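Local coordinates for protein NLP/P60 (Enterococcus faecium, PDB 6B8C) that probably cleaves peptide bonds in the stem peptides of peptidoglycan as an NlpC/p60 endopeptidase, generating muropeptides that enhance host immunity, at residues A30-Y43 with F53-T67. Numbering follows the deposited sequence.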
loop_
_atom_site.group_PDB
_atom_site.type_symbol
_atom_site.label_atom_id
_atom_site.label_comp_id
_atom_site.label_asym_id
_atom_site.label_seq_id
_atom_site.Cartn_x
_atom_site.Cartn_y
_atom_site.Cartn_z
ATOM N N ALA A 30 -0.813 11.440 7.836
ATOM C CA ALA A 30 -0.020 10.669 8.789
ATOM C C ALA A 30 0.389 9.322 8.203
ATOM O O ALA A 30 1.520 8.865 8.412
ATOM C CB ALA A 30 -0.796 10.478 10.092
ATOM N N ILE A 31 -0.518 8.675 7.466
ATOM C CA ILE A 31 -0.171 7.434 6.780
ATOM C C ILE A 31 0.974 7.671 5.803
ATOM O O ILE A 31 1.922 6.881 5.728
ATOM C CB ILE A 31 -1.409 6.852 6.070
ATOM C CG1 ILE A 31 -2.507 6.511 7.081
ATOM C CG2 ILE A 31 -1.028 5.628 5.241
ATOM C CD1 ILE A 31 -2.253 5.243 7.866
ATOM N N VAL A 32 0.903 8.768 5.043
ATOM C CA VAL A 32 1.955 9.079 4.078
ATOM C C VAL A 32 3.280 9.340 4.788
ATOM O O VAL A 32 4.343 8.868 4.356
ATOM C CB VAL A 32 1.532 10.279 3.211
ATOM C CG1 VAL A 32 2.682 10.733 2.327
ATOM C CG2 VAL A 32 0.315 9.918 2.376
ATOM N N ALA A 33 3.236 10.096 5.887
ATOM C CA ALA A 33 4.458 10.417 6.613
ATOM C C ALA A 33 5.096 9.165 7.200
ATOM O O ALA A 33 6.326 9.038 7.223
ATOM C CB ALA A 33 4.160 11.438 7.710
ATOM N N GLU A 34 4.276 8.225 7.678
ATOM C CA GLU A 34 4.820 6.971 8.190
ATOM C C GLU A 34 5.387 6.114 7.064
ATOM O O GLU A 34 6.436 5.480 7.227
ATOM C CB GLU A 34 3.742 6.202 8.955
ATOM C CG GLU A 34 4.201 4.868 9.541
ATOM C CD GLU A 34 5.099 5.026 10.763
ATOM O OE1 GLU A 34 5.847 4.077 11.083
ATOM O OE2 GLU A 34 5.057 6.095 11.405
ATOM N N ALA A 35 4.708 6.082 5.913
ATOM C CA ALA A 35 5.190 5.275 4.798
ATOM C C ALA A 35 6.527 5.787 4.280
ATOM O O ALA A 35 7.384 4.997 3.865
ATOM C CB ALA A 35 4.151 5.256 3.676
ATOM N N TYR A 36 6.727 7.108 4.299
ATOM C CA TYR A 36 7.989 7.662 3.814
ATOM C C TYR A 36 9.189 7.218 4.647
ATOM O O TYR A 36 10.318 7.239 4.142
ATOM C CB TYR A 36 7.917 9.189 3.770
ATOM C CG TYR A 36 7.565 9.733 2.402
ATOM C CD1 TYR A 36 6.258 9.695 1.933
ATOM C CD2 TYR A 36 8.539 10.281 1.579
ATOM C CE1 TYR A 36 5.931 10.185 0.682
ATOM C CE2 TYR A 36 8.222 10.774 0.325
ATOM C CZ TYR A 36 6.917 10.724 -0.117
ATOM O OH TYR A 36 6.594 11.215 -1.362
ATOM N N LYS A 37 8.973 6.795 5.896
ATOM C CA LYS A 37 10.084 6.395 6.754
ATOM C C LYS A 37 10.815 5.160 6.244
ATOM O O LYS A 37 11.956 4.917 6.653
ATOM C CB LYS A 37 9.591 6.121 8.175
ATOM C CG LYS A 37 8.924 7.300 8.861
ATOM C CD LYS A 37 8.367 6.882 10.211
ATOM C CE LYS A 37 7.767 8.059 10.957
ATOM N NZ LYS A 37 7.242 7.650 12.291
ATOM N N TYR A 38 10.195 4.365 5.376
ATOM C CA TYR A 38 10.754 3.075 5.001
ATOM C C TYR A 38 11.209 3.028 3.549
ATOM O O TYR A 38 11.473 1.939 3.027
ATOM C CB TYR A 38 9.738 1.973 5.302
ATOM C CG TYR A 38 9.245 2.067 6.725
ATOM C CD1 TYR A 38 10.022 1.604 7.779
ATOM C CD2 TYR A 38 8.030 2.664 7.020
ATOM C CE1 TYR A 38 9.590 1.711 9.084
ATOM C CE2 TYR A 38 7.590 2.778 8.320
ATOM C CZ TYR A 38 8.371 2.299 9.350
ATOM O OH TYR A 38 7.929 2.411 10.648
ATOM N N ILE A 39 11.326 4.185 2.894
ATOM C CA ILE A 39 11.900 4.240 1.557
ATOM C C ILE A 39 13.295 3.635 1.584
ATOM O O ILE A 39 14.095 3.916 2.485
ATOM C CB ILE A 39 11.910 5.690 1.050
ATOM C CG1 ILE A 39 10.478 6.140 0.757
ATOM C CG2 ILE A 39 12.797 5.843 -0.181
ATOM C CD1 ILE A 39 10.354 7.597 0.438
ATOM N N GLY A 40 13.581 2.769 0.615
ATOM C CA GLY A 40 14.852 2.084 0.565
ATOM C C GLY A 40 14.917 0.793 1.351
ATOM O O GLY A 40 15.968 0.143 1.350
ATOM N N THR A 41 13.848 0.410 2.030
ATOM C CA THR A 41 13.803 -0.888 2.686
ATOM C C THR A 41 13.788 -1.974 1.620
ATOM O O THR A 41 12.953 -1.919 0.710
ATOM C CB THR A 41 12.571 -0.991 3.582
ATOM O OG1 THR A 41 12.597 0.065 4.551
ATOM C CG2 THR A 41 12.529 -2.330 4.300
ATOM N N PRO A 42 14.696 -2.947 1.663
ATOM C CA PRO A 42 14.734 -3.965 0.607
ATOM C C PRO A 42 13.510 -4.870 0.628
ATOM O O PRO A 42 12.825 -5.029 1.642
ATOM C CB PRO A 42 16.013 -4.754 0.913
ATOM C CG PRO A 42 16.311 -4.472 2.345
ATOM C CD PRO A 42 15.806 -3.091 2.619
ATOM N N TYR A 43 13.243 -5.466 -0.529
ATOM C CA TYR A 43 12.130 -6.389 -0.675
ATOM C C TYR A 43 12.502 -7.741 -0.089
ATOM O O TYR A 43 13.591 -8.264 -0.349
ATOM C CB TYR A 43 11.751 -6.548 -2.147
ATOM C CG TYR A 43 10.383 -7.152 -2.370
ATOM C CD1 TYR A 43 10.189 -8.529 -2.318
ATOM C CD2 TYR A 43 9.288 -6.346 -2.642
ATOM C CE1 TYR A 43 8.940 -9.082 -2.527
ATOM C CE2 TYR A 43 8.039 -6.885 -2.852
ATOM C CZ TYR A 43 7.866 -8.254 -2.792
ATOM O OH TYR A 43 6.613 -8.789 -3.001
ATOM N N PHE A 53 10.340 -5.883 3.519
ATOM C CA PHE A 53 8.910 -5.850 3.262
ATOM C C PHE A 53 8.604 -6.499 1.923
ATOM O O PHE A 53 9.387 -6.406 0.973
ATOM C CB PHE A 53 8.365 -4.416 3.214
ATOM C CG PHE A 53 8.272 -3.740 4.542
ATOM C CD1 PHE A 53 7.457 -4.242 5.539
ATOM C CD2 PHE A 53 8.961 -2.562 4.775
ATOM C CE1 PHE A 53 7.355 -3.600 6.756
ATOM C CE2 PHE A 53 8.865 -1.915 5.991
ATOM C CZ PHE A 53 8.060 -2.437 6.983
ATOM N N ASP A 54 7.447 -7.141 1.846
ATOM C CA ASP A 54 6.790 -7.339 0.568
ATOM C C ASP A 54 5.657 -6.320 0.471
ATOM O O ASP A 54 5.467 -5.495 1.369
ATOM C CB ASP A 54 6.311 -8.785 0.405
ATOM C CG ASP A 54 5.273 -9.195 1.440
ATOM O OD1 ASP A 54 4.857 -8.357 2.269
ATOM O OD2 ASP A 54 4.871 -10.376 1.415
ATOM N N CYS A 55 4.893 -6.379 -0.623
ATOM C CA CYS A 55 3.909 -5.329 -0.881
ATOM C C CYS A 55 2.897 -5.223 0.257
ATOM O O CYS A 55 2.645 -4.129 0.773
ATOM C CB CYS A 55 3.208 -5.562 -2.226
ATOM S SG CYS A 55 2.306 -7.124 -2.424
ATOM N N SER A 56 2.333 -6.354 0.686
ATOM C CA SER A 56 1.284 -6.318 1.703
ATOM C C SER A 56 1.850 -6.065 3.099
ATOM O O SER A 56 1.197 -5.413 3.926
ATOM C CB SER A 56 0.480 -7.620 1.675
ATOM O OG SER A 56 1.334 -8.750 1.708
ATOM N N GLY A 57 3.046 -6.588 3.383
ATOM C CA GLY A 57 3.655 -6.357 4.684
ATOM C C GLY A 57 3.933 -4.890 4.938
ATOM O O GLY A 57 3.747 -4.396 6.050
ATOM N N PHE A 58 4.342 -4.168 3.896
ATOM C CA PHE A 58 4.628 -2.744 4.027
ATOM C C PHE A 58 3.372 -1.954 4.397
ATOM O O PHE A 58 3.375 -1.172 5.360
ATOM C CB PHE A 58 5.240 -2.242 2.718
ATOM C CG PHE A 58 5.374 -0.759 2.643
ATOM C CD1 PHE A 58 6.152 -0.078 3.557
ATOM C CD2 PHE A 58 4.730 -0.043 1.647
ATOM C CE1 PHE A 58 6.280 1.294 3.488
ATOM C CE2 PHE A 58 4.852 1.330 1.574
ATOM C CZ PHE A 58 5.627 2.000 2.494
ATOM N N THR A 59 2.286 -2.150 3.645
ATOM C CA THR A 59 1.045 -1.430 3.928
ATOM C C THR A 59 0.482 -1.810 5.293
ATOM O O THR A 59 0.002 -0.942 6.043
ATOM C CB THR A 59 0.016 -1.702 2.829
ATOM O OG1 THR A 59 -0.317 -3.095 2.813
ATOM C CG2 THR A 59 0.573 -1.312 1.467
ATOM N N ARG A 60 0.528 -3.103 5.636
ATOM C CA ARG A 60 0.073 -3.527 6.954
ATOM C C ARG A 60 0.885 -2.863 8.055
ATOM O O ARG A 60 0.326 -2.421 9.064
ATOM C CB ARG A 60 0.155 -5.048 7.079
ATOM C CG ARG A 60 -0.282 -5.559 8.440
ATOM C CD ARG A 60 -0.411 -7.072 8.471
ATOM N NE ARG A 60 0.812 -7.729 8.918
ATOM C CZ ARG A 60 1.127 -7.927 10.194
ATOM N NH1 ARG A 60 2.262 -8.534 10.513
ATOM N NH2 ARG A 60 0.308 -7.512 11.155
ATOM N N TYR A 61 2.205 -2.776 7.877
ATOM C CA TYR A 61 3.054 -2.177 8.898
ATOM C C TYR A 61 2.757 -0.693 9.061
ATOM O O TYR A 61 2.701 -0.185 10.187
ATOM C CB TYR A 61 4.524 -2.398 8.541
ATOM C CG TYR A 61 5.474 -2.092 9.675
ATOM C CD1 TYR A 61 6.138 -0.872 9.743
ATOM C CD2 TYR A 61 5.694 -3.020 10.686
ATOM C CE1 TYR A 61 7.002 -0.591 10.785
ATOM C CE2 TYR A 61 6.552 -2.746 11.733
ATOM C CZ TYR A 61 7.204 -1.531 11.779
ATOM O OH TYR A 61 8.063 -1.258 12.819
ATOM N N VAL A 62 2.570 0.018 7.947
ATOM C CA VAL A 62 2.248 1.442 8.024
ATOM C C VAL A 62 0.945 1.650 8.791
ATOM O O VAL A 62 0.866 2.473 9.717
ATOM C CB VAL A 62 2.183 2.054 6.613
ATOM C CG1 VAL A 62 1.691 3.488 6.675
ATOM C CG2 VAL A 62 3.556 1.995 5.958
ATOM N N TYR A 63 -0.096 0.895 8.423
ATOM C CA TYR A 63 -1.377 1.068 9.098
ATOM C C TYR A 63 -1.316 0.628 10.551
ATOM O O TYR A 63 -2.006 1.203 11.396
ATOM C CB TYR A 63 -2.474 0.323 8.346
ATOM C CG TYR A 63 -3.107 1.205 7.309
ATOM C CD1 TYR A 63 -2.545 1.333 6.050
ATOM C CD2 TYR A 63 -4.242 1.949 7.605
ATOM C CE1 TYR A 63 -3.108 2.156 5.104
ATOM C CE2 TYR A 63 -4.812 2.777 6.664
ATOM C CZ TYR A 63 -4.242 2.875 5.414
ATOM O OH TYR A 63 -4.802 3.697 4.467
ATOM N N LEU A 64 -0.488 -0.367 10.865
ATOM C CA LEU A 64 -0.329 -0.787 12.250
ATOM C C LEU A 64 0.335 0.304 13.077
ATOM O O LEU A 64 -0.072 0.563 14.216
ATOM C CB LEU A 64 0.482 -2.079 12.298
ATOM C CG LEU A 64 0.261 -3.023 13.474
ATOM C CD1 LEU A 64 -1.169 -2.927 13.972
ATOM C CD2 LEU A 64 0.572 -4.441 13.023
ATOM N N GLN A 65 1.352 0.959 12.515
ATOM C CA GLN A 65 2.037 2.023 13.241
ATOM C C GLN A 65 1.126 3.223 13.463
ATOM O O GLN A 65 1.161 3.841 14.533
ATOM C CB GLN A 65 3.297 2.448 12.489
ATOM C CG GLN A 65 4.359 1.377 12.415
ATOM C CD GLN A 65 4.680 0.793 13.772
ATOM O OE1 GLN A 65 4.284 -0.330 14.085
ATOM N NE2 GLN A 65 5.398 1.553 14.591
ATOM N N VAL A 66 0.311 3.575 12.468
ATOM C CA VAL A 66 -0.460 4.811 12.592
ATOM C C VAL A 66 -1.761 4.581 13.358
ATOM O O VAL A 66 -2.146 5.396 14.205
ATOM C CB VAL A 66 -0.719 5.423 11.204
ATOM C CG1 VAL A 66 -1.648 6.620 11.319
ATOM C CG2 VAL A 66 0.587 5.836 10.565
ATOM N N THR A 67 -2.459 3.475 13.088
ATOM C CA THR A 67 -3.798 3.258 13.617
ATOM C C THR A 67 -3.885 2.158 14.663
ATOM O O THR A 67 -4.878 2.105 15.393
ATOM C CB THR A 67 -4.771 2.914 12.480
ATOM O OG1 THR A 67 -4.520 1.578 12.032
ATOM C CG2 THR A 67 -4.591 3.875 11.310
#
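Ile31 is the knob of the tight end: its side chain drops among Val62, Tyr63, Val66 and Thr67, and CD1 stands almost over the middle of the Tyr63 ring, 3.8 Å from the centroid and 13° off the ring normal. A chi1 of -62° sets CG2 anti to the backbone N, where it meets Val62 CG1 at 3.7 Å, while CG1 carries CD1 to Tyr63. Tyr63 is fixed at its far end by a hydrogen bond from OH to the carbonyl of Gly93. One turn on, Ala35 CB rests against both Val62 CG2 and Phe58 CZ, 3.8 Å from the latter, and the Ala35 carbonyl oxygen approaches the edge of that ring near the plane. Helices 28-36 and 55-67 belong to the papain-like NlpC/p60 fold, and they pack here over the antiparallel sheet, where Val62 touches Ile109 and both Ala35 and Phe58 touch Ile117. As in NlpC/p60 enzymes, Cys55 at the start of helix 55-67, touching His106, is probably the nucleophile; Asp54 caps that turn by accepting from Gly57 N.

Packing stays close where Tyr38 offers its ring face to the edges of Phe53 and Tyr61, the latter an offset edge-to-face pair with planes at 88°; Pro50 touches both tyrosines. The solvent side is the polar rim beyond. Tyr38 OH donates to Glu34 OE1 at 2.7 Å, nearly along its C-O axis. Lys37 NZ bridges to Glu34 OE2 from above the carboxylate plane. Exposed Gln65 merely lays its aliphatic CB and CG beside that carboxylate. Farther along, Phe53 N donates to Pro42 O at 3.2 Å, and Tyr43 spreads one ring face over Phe53 O and Asp54 CA.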